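Local structure of putative creatinine amidohydrolase (Bacteroides fragilis, 3LUB) at residues Y155-I160 against A164-T169; V205-D210 against S216-P221. The protein probably hydrolyses carbon-nitrogen bonds of linear amides, as a zinc-dependent member of the creatininase superfamily. All coordinates share one frame; numbering follows the deposited sequence.

Contact 1. Residues Y155-I160 against A164-T169. With ZN (zinc ion), chain B.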
loop_
_atom_site.group_PDB
_atom_site.type_symbol
_atom_site.label_atom_id
_atom_site.label_comp_id
_atom_site.label_asym_id
_atom_site.label_seq_id
_atom_site.Cartn_x
_atom_site.Cartn_y
_atom_site.Cartn_z
ATOM N N TYR F 155 -10.936 -43.633 -0.803
ATOM C CA TYR F 155 -12.296 -43.291 -1.256
ATOM C C TYR F 155 -12.446 -43.262 -2.790
ATOM O O TYR F 155 -13.563 -43.300 -3.322
ATOM C CB TYR F 155 -12.732 -41.972 -0.610
ATOM C CG TYR F 155 -13.035 -42.109 0.894
ATOM C CD1 TYR F 155 -14.300 -42.507 1.316
ATOM C CD2 TYR F 155 -12.075 -41.841 1.875
ATOM C CE1 TYR F 155 -14.613 -42.644 2.667
ATOM C CE2 TYR F 155 -12.377 -41.997 3.255
ATOM C CZ TYR F 155 -13.648 -42.401 3.630
ATOM O OH TYR F 155 -14.047 -42.578 4.940
ATOM N N PHE F 156 -11.322 -43.192 -3.486
ATOM C CA PHE F 156 -11.288 -43.050 -4.930
ATOM C C PHE F 156 -10.210 -43.943 -5.526
ATOM O O PHE F 156 -9.281 -44.337 -4.840
ATOM C CB PHE F 156 -11.061 -41.561 -5.290
ATOM C CG PHE F 156 -12.065 -40.643 -4.630
ATOM C CD1 PHE F 156 -13.364 -40.532 -5.130
ATOM C CD2 PHE F 156 -11.745 -39.966 -3.473
ATOM C CE1 PHE F 156 -14.309 -39.732 -4.489
ATOM C CE2 PHE F 156 -12.663 -39.160 -2.854
ATOM C CZ PHE F 156 -13.959 -39.047 -3.355
ATOM N N GLU F 157 -10.346 -44.257 -6.812
ATOM C CA GLU F 157 -9.452 -45.186 -7.492
ATOM C C GLU F 157 -8.259 -44.501 -8.150
ATOM O O GLU F 157 -7.131 -44.958 -8.007
ATOM C CB GLU F 157 -10.221 -45.979 -8.563
ATOM C CG GLU F 157 -11.380 -46.829 -8.026
ATOM C CD GLU F 157 -12.187 -47.535 -9.140
ATOM O OE1 GLU F 157 -11.703 -48.559 -9.698
ATOM O OE2 GLU F 157 -13.315 -47.077 -9.434
ATOM N N ALA F 158 -8.509 -43.434 -8.908
ATOM C CA ALA F 158 -7.440 -42.742 -9.618
ATOM C C ALA F 158 -6.323 -42.363 -8.649
ATOM O O ALA F 158 -6.579 -41.873 -7.535
ATOM C CB ALA F 158 -7.976 -41.510 -10.332
ATOM N N GLU F 159 -5.087 -42.617 -9.064
ATOM C CA GLU F 159 -3.940 -42.357 -8.187
ATOM C C GLU F 159 -3.528 -40.894 -8.285
ATOM O O GLU F 159 -3.276 -40.268 -7.260
ATOM C CB GLU F 159 -2.782 -43.313 -8.484
ATOM C CG GLU F 159 -2.355 -44.156 -7.241
ATOM C CD GLU F 159 -1.852 -45.545 -7.632
ATOM O OE1 GLU F 159 -1.252 -45.663 -8.731
ATOM O OE2 GLU F 159 -2.065 -46.515 -6.855
ATOM N N ILE F 160 -3.494 -40.349 -9.504
ATOM C CA ILE F 160 -3.341 -38.910 -9.699
ATOM C C ILE F 160 -4.733 -38.256 -9.633
ATOM O O ILE F 160 -5.662 -38.625 -10.367
ATOM C CB ILE F 160 -2.577 -38.533 -11.026
ATOM C CG1 ILE F 160 -1.162 -39.173 -11.047
ATOM C CG2 ILE F 160 -2.457 -37.017 -11.154
ATOM C CD1 ILE F 160 -0.407 -39.060 -12.382
ATOM N N ALA F 164 -9.786 -31.175 -10.357
ATOM C CA ALA F 164 -10.907 -31.551 -11.233
ATOM C C ALA F 164 -10.872 -33.063 -11.539
ATOM O O ALA F 164 -11.272 -33.496 -12.608
ATOM C CB ALA F 164 -10.868 -30.756 -12.550
ATOM N N GLY F 165 -10.378 -33.839 -10.593
ATOM C CA GLY F 165 -10.134 -35.255 -10.784
ATOM C C GLY F 165 -11.294 -36.037 -10.252
ATOM O O GLY F 165 -12.415 -35.545 -10.243
ATOM N N GLU F 166 -11.026 -37.251 -9.787
ATOM C CA GLU F 166 -12.091 -38.158 -9.420
ATOM C C GLU F 166 -12.813 -37.687 -8.206
ATOM O O GLU F 166 -14.025 -37.742 -8.164
ATOM C CB GLU F 166 -11.565 -39.592 -9.218
ATOM C CG GLU F 166 -12.684 -40.658 -9.170
ATOM C CD GLU F 166 -12.146 -42.070 -8.963
ATOM O OE1 GLU F 166 -11.174 -42.433 -9.645
ATOM O OE2 GLU F 166 -12.697 -42.792 -8.117
ATOM N N SER F 167 -12.078 -37.227 -7.206
ATOM C CA SER F 167 -12.653 -36.794 -5.951
ATOM C C SER F 167 -13.518 -35.533 -6.074
ATOM O O SER F 167 -14.639 -35.480 -5.525
ATOM C CB SER F 167 -11.526 -36.548 -4.934
ATOM O OG SER F 167 -10.514 -35.718 -5.487
ATOM N N GLU F 168 -12.981 -34.494 -6.718
ATOM C CA GLU F 168 -13.752 -33.264 -6.900
ATOM C C GLU F 168 -14.973 -33.542 -7.776
ATOM O O GLU F 168 -16.051 -32.981 -7.545
ATOM C CB GLU F 168 -12.911 -32.139 -7.526
ATOM C CG GLU F 168 -12.332 -31.162 -6.520
ATOM C CD GLU F 168 -11.728 -29.906 -7.138
ATOM O OE1 GLU F 168 -11.186 -29.985 -8.261
ATOM O OE2 GLU F 168 -11.745 -28.843 -6.448
ATOM N N THR F 169 -14.795 -34.352 -8.821
ATOM C CA THR F 169 -15.929 -34.676 -9.701
ATOM C C THR F 169 -17.003 -35.445 -8.944
ATOM O O THR F 169 -18.172 -35.139 -9.082
ATOM C CB THR F 169 -15.522 -35.462 -10.948
ATOM O OG1 THR F 169 -14.495 -34.744 -11.644
ATOM C CG2 THR F 169 -16.702 -35.617 -11.856
HETATM ZN ZN ZN B . -11.061 -27.376 -7.441
HETATM O O HOH W 1 -8.554 -38.315 -10.580
HETATM O O HOH W 2 -8.979 -27.389 -7.278
#
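Glu166 reaches from the first turn of helix 166-175 to the backbone of the loop in front of it. Its CG lies anti to the backbone N (chi1 -166°) and the chain runs on extended, which carries the carboxylate out to two successive peptide N-H groups. Glu157 N donates to Glu166 OE2 at 3.1 Å, and Ala158 N donates to Glu166 OE1 at 2.9 Å. Both bonds are nearly straight, yet both donors sit above the carboxylate plane. The CB of Ala158 also rests against Glu166 OE1. Phe156 stands beside this grip with its ring almost perpendicular to the carboxylate, the planes 87° apart. Glu166 OE2 lies at the ring edge. One ring face is laid over the helix backbone: Ser167 CA sits 3.6 Å from the centroid, close to the ring normal, as a CH-pi contact. Ser167 CB meets Phe156 CE2 at 3.5 Å, while its OG bonds to Asp161. A water links Ile160 O to Glu166 N. Lys228 of helix 226-249 forms salt bridges with both Glu157 and Glu166, and Tyr232 meets the Phe156 ring edge-to-face. Next along the helix, Glu168 points away from the loop. It binds zinc closely through OE2 (1.9 Å) and more distantly through OE1 (2.7 Å), which also accepts from Ala164 N. His34, Asp43 and a water complete the site. Two N-H groups and Lys228 would together favour a charged Glu166. The contact thus ties the loop to the start of the helix that supplies a zinc ligand.

Contact 2. Residues V205-D210 against S216-P221; sequences VPRHWD and SGVGNP
Arg207 has CG anti to its own N (chi1 180°) and then bends at chi3 (-57°), which sets its guanidinium against Val218. In Val218 CG1 is anti to the backbone N and CG2 anti to the carbonyl carbon, and both methyls face the arginine. CG1 lies over one face of the guanidinium, 3.7 Å from Arg207 NH2, towards the rim of the group. CG2 lies 3.9 Å from Arg207 NE. The same CG2 meets Trp209 CZ2 at 4.0 Å, with the two side chains crossing at about a right angle. The indole also donates NE1 to Ser216 O at 3.0 Å. The oxygen lies in the ring plane, but the donor is tilted 34° from the carbonyl plane. This bond fixes the edge of the indole, while Arg207 CD packs on one of its faces. Arg207 NH2 has a long, weak ion pair with Asp162. The tryptophan side chain comes within about 5 Å of that of the zinc ligand Glu32. Tyr253 of a second subunit bonds to His208 N, and Leu13 of a third subunit packs on Ser216. The contact joins the start of the short helix 209-212 to the loop that follows it and leads on to helix 226-249.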
loop_
_atom_site.group_PDB
_atom_site.type_symbol
_atom_site.label_atom_id
_atom_site.label_comp_id
_atom_site.label_asym_id
_atom_site.label_seq_id
_atom_site.Cartn_x
_atom_site.Cartn_y
_atom_site.Cartn_z
ATOM N N VAL F 205 8.099 -25.380 -6.632
ATOM C CA VAL F 205 7.826 -24.435 -7.699
ATOM C C VAL F 205 6.353 -24.672 -8.065
ATOM O O VAL F 205 5.861 -25.801 -7.916
ATOM C CB VAL F 205 8.791 -24.675 -8.938
ATOM C CG1 VAL F 205 8.354 -23.898 -10.229
ATOM C CG2 VAL F 205 10.178 -24.283 -8.570
ATOM N N PRO F 206 5.622 -23.617 -8.485
ATOM C CA PRO F 206 4.274 -23.886 -8.972
ATOM C C PRO F 206 4.279 -24.617 -10.327
ATOM O O PRO F 206 5.118 -24.364 -11.200
ATOM C CB PRO F 206 3.656 -22.483 -9.101
ATOM C CG PRO F 206 4.825 -21.572 -9.323
ATOM C CD PRO F 206 5.957 -22.177 -8.535
ATOM N N ARG F 207 3.360 -25.556 -10.476
ATOM C CA ARG F 207 3.077 -26.176 -11.760
ATOM C C ARG F 207 2.690 -25.088 -12.764
ATOM O O ARG F 207 1.900 -24.196 -12.449
ATOM C CB ARG F 207 1.895 -27.148 -11.569
ATOM C CG ARG F 207 1.446 -27.897 -12.820
ATOM C CD ARG F 207 0.140 -28.706 -12.610
ATOM N NE ARG F 207 0.181 -29.701 -11.523
ATOM C CZ ARG F 207 0.637 -30.956 -11.630
ATOM N NH1 ARG F 207 1.163 -31.430 -12.765
ATOM N NH2 ARG F 207 0.588 -31.757 -10.572
ATOM N N HIS F 208 3.240 -25.169 -13.977
ATOM C CA HIS F 208 2.802 -24.319 -15.076
ATOM C C HIS F 208 1.710 -25.045 -15.856
ATOM O O HIS F 208 1.953 -26.097 -16.455
ATOM C CB HIS F 208 3.977 -23.953 -15.964
ATOM C CG HIS F 208 4.988 -23.087 -15.281
ATOM N ND1 HIS F 208 5.714 -22.129 -15.947
ATOM C CD2 HIS F 208 5.364 -23.008 -13.981
ATOM C CE1 HIS F 208 6.497 -21.494 -15.084
ATOM N NE2 HIS F 208 6.308 -22.015 -13.885
ATOM N N TRP F 209 0.503 -24.491 -15.811
ATOM C CA TRP F 209 -0.674 -25.133 -16.373
ATOM C C TRP F 209 -0.564 -25.316 -17.882
ATOM O O TRP F 209 -0.968 -26.351 -18.421
ATOM C CB TRP F 209 -1.933 -24.349 -16.009
ATOM C CG TRP F 209 -2.859 -25.147 -15.199
ATOM C CD1 TRP F 209 -4.010 -25.722 -15.629
ATOM C CD2 TRP F 209 -2.717 -25.510 -13.831
ATOM N NE1 TRP F 209 -4.619 -26.396 -14.614
ATOM C CE2 TRP F 209 -3.839 -26.312 -13.499
ATOM C CE3 TRP F 209 -1.756 -25.256 -12.857
ATOM C CZ2 TRP F 209 -4.035 -26.845 -12.235
ATOM C CZ3 TRP F 209 -1.947 -25.789 -11.587
ATOM C CH2 TRP F 209 -3.085 -26.576 -11.289
ATOM N N ASP F 210 0.043 -24.325 -18.543
ATOM C CA ASP F 210 0.264 -24.376 -19.999
ATOM C C ASP F 210 1.203 -25.501 -20.451
ATOM O O ASP F 210 1.034 -26.065 -21.525
ATOM C CB ASP F 210 0.749 -23.025 -20.531
ATOM C CG ASP F 210 2.087 -22.614 -19.963
ATOM O OD1 ASP F 210 2.230 -22.615 -18.727
ATOM O OD2 ASP F 210 2.988 -22.296 -20.776
ATOM N N SER F 216 -6.796 -28.646 -18.645
ATOM C CA SER F 216 -6.806 -27.865 -17.389
ATOM C C SER F 216 -7.043 -28.738 -16.151
ATOM O O SER F 216 -6.895 -28.276 -15.038
ATOM C CB SER F 216 -7.801 -26.678 -17.436
ATOM O OG SER F 216 -9.111 -27.053 -17.060
ATOM N N GLY F 217 -7.384 -30.005 -16.346
ATOM C CA GLY F 217 -7.478 -30.950 -15.236
ATOM C C GLY F 217 -6.139 -31.594 -14.936
ATOM O O GLY F 217 -5.275 -31.718 -15.813
ATOM N N VAL F 218 -5.963 -31.989 -13.683
ATOM C CA VAL F 218 -4.826 -32.820 -13.255
ATOM C C VAL F 218 -5.392 -34.065 -12.562
ATOM O O VAL F 218 -5.679 -34.035 -11.381
ATOM C CB VAL F 218 -3.871 -32.073 -12.249
ATOM C CG1 VAL F 218 -2.679 -32.971 -11.856
ATOM C CG2 VAL F 218 -3.367 -30.770 -12.818
ATOM N N GLY F 219 -5.531 -35.159 -13.319
ATOM C CA GLY F 219 -6.144 -36.391 -12.827
ATOM C C GLY F 219 -7.332 -36.792 -13.692
ATOM O O GLY F 219 -8.137 -35.927 -14.093
ATOM N N ASN F 220 -7.432 -38.102 -13.982
ATOM C CA ASN F 220 -8.561 -38.690 -14.719
ATOM C C ASN F 220 -9.778 -38.818 -13.799
ATOM O O ASN F 220 -9.723 -39.536 -12.803
ATOM C CB ASN F 220 -8.180 -40.064 -15.310
ATOM C CG ASN F 220 -9.150 -40.531 -16.379
ATOM O OD1 ASN F 220 -10.336 -40.212 -16.334
ATOM N ND2 ASN F 220 -8.636 -41.253 -17.379
ATOM N N PRO F 221 -10.884 -38.091 -14.117
ATOM C CA PRO F 221 -12.091 -38.063 -13.313
ATOM C C PRO F 221 -13.152 -39.069 -13.741
ATOM O O PRO F 221 -14.250 -39.055 -13.198
ATOM C CB PRO F 221 -12.623 -36.671 -13.615
ATOM C CG PRO F 221 -12.303 -36.490 -15.018
ATOM C CD PRO F 221 -11.041 -37.215 -15.280
#

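Both contacts are partly buried, and they lie on the same side of the chain's centre, their own centres about 14 Å apart. They follow one another in sequence and touch where Pro221 CB packs against Thr169 OG1, Gly165 O and Ala164 O, and where Asn220 O meets Ala158 CB. Contact 1 joins a loop to helix 166-175 by paired carboxylate bonds and aromatic packing. Contact 2 joins the start of helix 209-212 to the loop after it by one indole hydrogen bond and by valine methyls packed on an arginine and a tryptophan. Contact 1 holds a zinc ligand itself and touches no other subunit. Contact 2 lies near the zinc site, carries the calcium-binding residue Asp210, with no calcium bound to this chain, and borders two neighbouring subunits.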